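Local coordinates for nucleoside-diphosphate-sugar epimerase (Pseudomonas aeruginosa, PDB 2X4G), which probably works as a nucleotide-sugar epimerase or related oxidoreductase of the NAD-dependent epimerase/dehydratase family, using a Rossmann-fold domain, at residues 253-256 against 257-261; 195-198 against 199-203. All blocks are in the same frame, centred on the assembly; numbering follows the deposited sequence.

Each contact follows one helix and its end, and the apolar sides of the two helices face each other, the contact centres about 10 Å apart and on the same side of the chain's centre. Contact 2 comes first along the chain and takes in helix 196-202; contact 1 covers the end of helix 248-259 and its exit. Between them run strands 208-210 and 213-218, helix 219-232 and strand 238-247. The helices meet where Ile255 CG2 lies 3.8 Å from Ile201 CD1 and Leu259 CD1 lies 3.5 Å from Gly202 CA. Helix 323-336 packs on both, so three helices distant in sequence form one cluster, contact 2 being the more deeply buried part.

Contact 1. Residues 253-256 against 257-261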
loop_
_atom_site.group_PDB
_atom_site.type_symbol
_atom_site.label_atom_id
_atom_site.label_comp_id
_atom_site.label_asym_id
_atom_site.label_seq_id
_atom_site.Cartn_x
_atom_site.Cartn_y
_atom_site.Cartn_z
ATOM N N ARG A 253 -0.136 -13.729 22.694
ATOM C CA ARG A 253 -0.878 -14.717 23.469
ATOM C C ARG A 253 -1.314 -14.158 24.822
ATOM O O ARG A 253 -2.401 -14.481 25.303
ATOM C CB ARG A 253 -0.069 -16.020 23.613
ATOM C CG ARG A 253 -0.865 -17.224 24.159
ATOM C CD ARG A 253 0.030 -18.416 24.522
ATOM N NE ARG A 253 1.353 -18.000 24.999
ATOM C CZ ARG A 253 1.608 -17.504 26.212
ATOM N NH1 ARG A 253 0.638 -17.346 27.108
ATOM N NH2 ARG A 253 2.846 -17.143 26.530
ATOM N N ARG A 254 -0.509 -13.297 25.421
ATOM C CA ARG A 254 -0.842 -12.837 26.757
ATOM C C ARG A 254 -2.029 -11.901 26.662
ATOM O O ARG A 254 -2.976 -11.996 27.424
ATOM C CB ARG A 254 0.344 -12.155 27.435
ATOM C CG ARG A 254 1.648 -12.984 27.415
ATOM C CD ARG A 254 1.835 -13.904 28.622
ATOM N NE ARG A 254 2.180 -13.170 29.845
ATOM C CZ ARG A 254 3.365 -12.600 30.085
ATOM N NH1 ARG A 254 3.559 -11.949 31.237
ATOM N NH2 ARG A 254 4.351 -12.671 29.178
ATOM N N ILE A 255 -1.975 -11.009 25.689
ATOM C CA ILE A 255 -3.050 -10.049 25.445
ATOM C C ILE A 255 -4.329 -10.804 25.176
ATOM O O ILE A 255 -5.350 -10.478 25.754
ATOM C CB ILE A 255 -2.718 -9.108 24.248
ATOM C CG1 ILE A 255 -1.553 -8.181 24.611
ATOM C CG2 ILE A 255 -3.944 -8.299 23.827
ATOM C CD1 ILE A 255 -0.939 -7.508 23.430
ATOM N N ALA A 256 -4.281 -11.819 24.316
ATOM C CA ALA A 256 -5.458 -12.672 24.097
ATOM C C ALA A 256 -6.000 -13.250 25.408
ATOM O O ALA A 256 -7.187 -13.140 25.711
ATOM C CB ALA A 256 -5.142 -13.789 23.141
ATOM N N GLU A 257 -5.127 -13.851 26.199
ATOM C CA GLU A 257 -5.575 -14.550 27.402
ATOM C C GLU A 257 -6.265 -13.594 28.365
ATOM O O GLU A 257 -7.299 -13.938 28.956
ATOM C CB GLU A 257 -4.406 -15.286 28.061
ATOM C CG GLU A 257 -3.969 -16.518 27.254
ATOM C CD GLU A 257 -2.570 -17.022 27.611
ATOM O OE1 GLU A 257 -1.965 -16.491 28.575
ATOM O OE2 GLU A 257 -2.077 -17.950 26.919
ATOM N N LEU A 258 -5.704 -12.387 28.485
ATOM C CA LEU A 258 -6.240 -11.343 29.344
ATOM C C LEU A 258 -7.568 -10.799 28.837
ATOM O O LEU A 258 -8.425 -10.443 29.633
ATOM C CB LEU A 258 -5.243 -10.206 29.452
ATOM C CG LEU A 258 -3.951 -10.566 30.177
ATOM C CD1 LEU A 258 -2.980 -9.408 30.078
ATOM C CD2 LEU A 258 -4.274 -10.941 31.644
ATOM N N LEU A 259 -7.749 -10.735 27.521
ATOM C CA LEU A 259 -9.002 -10.230 26.957
ATOM C C LEU A 259 -10.091 -11.293 26.884
ATOM O O LEU A 259 -11.218 -10.996 26.479
ATOM C CB LEU A 259 -8.769 -9.650 25.563
ATOM C CG LEU A 259 -7.926 -8.373 25.525
ATOM C CD1 LEU A 259 -7.467 -8.075 24.103
ATOM C CD2 LEU A 259 -8.721 -7.209 26.113
ATOM N N GLY A 260 -9.757 -12.522 27.280
ATOM C CA GLY A 260 -10.663 -13.664 27.156
ATOM C C GLY A 260 -10.905 -14.078 25.711
ATOM O O GLY A 260 -11.990 -14.547 25.379
ATOM N N GLN A 261 -9.884 -13.931 24.865
ATOM C CA GLN A 261 -10.001 -14.134 23.416
ATOM C C GLN A 261 -9.084 -15.272 22.969
ATOM O O GLN A 261 -8.202 -15.663 23.721
ATOM C CB GLN A 261 -9.585 -12.855 22.698
ATOM C CG GLN A 261 -10.387 -11.621 23.085
ATOM C CD GLN A 261 -11.570 -11.364 22.186
ATOM O OE1 GLN A 261 -11.775 -12.062 21.192
ATOM N NE2 GLN A 261 -12.356 -10.341 22.526
#
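Glu257 reaches back one helical turn to Arg253, and its side chain follows the Arg253 carbonyl before meeting the guanidinium. Its CB lies 3.5 Å from Arg253 O, and CG comes to 3.2 Å from the same Arg253 O. Beyond CG the chain is extended, which brings CD to 3.3 Å and OE1 to 3.1 Å from Arg253 NH1, and OE2 to 2.8 Å from that NH1 in a salt bridge. The N-H of NH1 points almost straight at OE2 (165°), on the syn side but 29° out of the carboxylate plane, while OE2 lies in the guanidinium plane; the two flat groups are turned 40° apart. Arg253 comes to meet it because its chain bends at chi3. On another side of the helix Ile255 and Leu259 run side by side, CG2 of Ile255 3.5 Å from CD1 of Leu259, and both reach helices 196-202 and 323-336. The helix closes in a Schellman motif: Gly260 takes positive phi, Gln261 N bonds to Ala256 O at 2.9 Å, and Gly260 N to Glu257 O at 3.3 Å. Arg254 sends its guanidinium to Asp324 in helix 323-336. The chemistry is that of an amphipathic helix end: two carboxylates grip the Arg253 guanidinium, Asp250 at NH2 and Glu257 at NH1, its positive charge probably favouring the ionised form of both, apart from the aliphatic pair that joins the neighbouring helices.

Contact 2. Residues 195-198 against 199-203; sequences GRVI and TAIGN
Thr199 sits one turn above Gly195, the N-cap residue of helix 196-202, and turns its hydroxyl back toward the first turn. With chi1 at 65°, OG1 stands between the backbone N and the carbonyl carbon; from there it gives a weak hydrogen bond to Arg196 O, 3.4 Å from OG1. That carbonyl also takes the amide of the next residue, Ala200 N lying 2.7 Å from Arg196 O, so two donors converge on it. The methyl CG2 of Thr199 is 3.9 Å from Gly195 O, the carbonyl that accepts Thr199 N in a weak bond. Ile198 works differently: its CG2, anti to the backbone N, rests 3.4 Å from Thr199 N, and the side chain otherwise points out to the neighbouring helices, while its carbonyl holds the last turn, with Gly202 N 3.0 Å from Ile198 O. Val197 and Ile201 lie alongside each other and point the same way. Placed opposite the backbone N (chi1 -156°), CG1 of Val197 comes 4.2 Å from CD1 of Ile201, a loose methyl contact, and the backbones of the same two residues are bonded, Ile201 N 3.1 Å from Val197 O. Asp189 binds Gly195 N, tying the start of the helix to the preceding loop. Ile198 packs on Ala330, Ile331 and Phe334 of helix 323-336 and on Ile255 of helix 248-259, and Thr199 also touches Phe334. Val197, Ala200 and Ile201 touch Met206, in the connection to strand 208-210, while Arg196 packs on Arg280 of the second subunit.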
loop_
_atom_site.group_PDB
_atom_site.type_symbol
_atom_site.label_atom_id
_atom_site.label_comp_id
_atom_site.label_asym_id
_atom_site.label_seq_id
_atom_site.Cartn_x
_atom_site.Cartn_y
_atom_site.Cartn_z
ATOM N N GLY A 195 -0.515 0.690 20.966
ATOM C CA GLY A 195 -1.540 -0.194 21.493
ATOM C C GLY A 195 -2.644 -0.629 20.540
ATOM O O GLY A 195 -3.679 -1.127 21.006
ATOM N N ARG A 196 -2.465 -0.461 19.223
ATOM C CA ARG A 196 -3.428 -1.038 18.268
ATOM C C ARG A 196 -3.376 -2.572 18.306
ATOM O O ARG A 196 -4.337 -3.222 17.906
ATOM C CB ARG A 196 -3.249 -0.504 16.824
ATOM C CG ARG A 196 -4.259 0.633 16.468
ATOM C CD ARG A 196 -4.099 1.289 15.049
ATOM N NE ARG A 196 -3.082 2.355 15.023
ATOM C CZ ARG A 196 -2.692 3.039 13.936
ATOM N NH1 ARG A 196 -3.230 2.796 12.743
ATOM N NH2 ARG A 196 -1.746 3.981 14.041
ATOM N N VAL A 197 -2.263 -3.138 18.798
ATOM C CA VAL A 197 -2.153 -4.586 18.971
ATOM C C VAL A 197 -3.242 -5.045 19.897
ATOM O O VAL A 197 -3.897 -6.044 19.643
ATOM C CB VAL A 197 -0.856 -5.073 19.658
ATOM C CG1 VAL A 197 -0.594 -6.523 19.256
ATOM C CG2 VAL A 197 0.316 -4.235 19.300
ATOM N N ILE A 198 -3.407 -4.297 20.985
ATOM C CA ILE A 198 -4.329 -4.663 22.039
ATOM C C ILE A 198 -5.735 -4.554 21.533
ATOM O O ILE A 198 -6.516 -5.462 21.712
ATOM C CB ILE A 198 -4.139 -3.791 23.289
ATOM C CG1 ILE A 198 -2.842 -4.182 24.004
ATOM C CG2 ILE A 198 -5.323 -3.937 24.201
ATOM C CD1 ILE A 198 -2.293 -3.098 24.887
ATOM N N THR A 199 -6.054 -3.456 20.864
ATOM C CA THR A 199 -7.414 -3.282 20.353
ATOM C C THR A 199 -7.707 -4.180 19.141
ATOM O O THR A 199 -8.821 -4.676 19.010
ATOM C CB THR A 199 -7.752 -1.808 20.066
ATOM O OG1 THR A 199 -6.934 -1.305 19.006
ATOM C CG2 THR A 199 -7.534 -0.968 21.320
ATOM N N ALA A 200 -6.724 -4.416 18.275
ATOM C CA ALA A 200 -6.949 -5.292 17.126
ATOM C C ALA A 200 -7.346 -6.674 17.633
ATOM O O ALA A 200 -8.400 -7.218 17.259
ATOM C CB ALA A 200 -5.724 -5.371 16.251
ATOM N N ILE A 201 -6.519 -7.226 18.515
ATOM C CA ILE A 201 -6.821 -8.506 19.136
ATOM C C ILE A 201 -8.213 -8.483 19.788
ATOM O O ILE A 201 -9.078 -9.261 19.416
ATOM C CB ILE A 201 -5.748 -8.874 20.161
ATOM C CG1 ILE A 201 -4.451 -9.244 19.433
ATOM C CG2 ILE A 201 -6.203 -10.036 21.013
ATOM C CD1 ILE A 201 -3.304 -9.534 20.338
ATOM N N GLY A 202 -8.432 -7.566 20.727
ATOM C CA GLY A 202 -9.709 -7.447 21.437
ATOM C C GLY A 202 -10.936 -7.373 20.543
ATOM O O GLY A 202 -11.984 -7.927 20.876
ATOM N N ASN A 203 -10.806 -6.705 19.400
ATOM C CA ASN A 203 -11.926 -6.533 18.474
ATOM C C ASN A 203 -12.009 -7.628 17.419
ATOM O O ASN A 203 -12.653 -7.425 16.401
ATOM C CB ASN A 203 -11.823 -5.182 17.749
ATOM C CG ASN A 203 -12.094 -3.993 18.654
ATOM O OD1 ASN A 203 -12.895 -4.065 19.590
ATOM N ND2 ASN A 203 -11.438 -2.877 18.363
#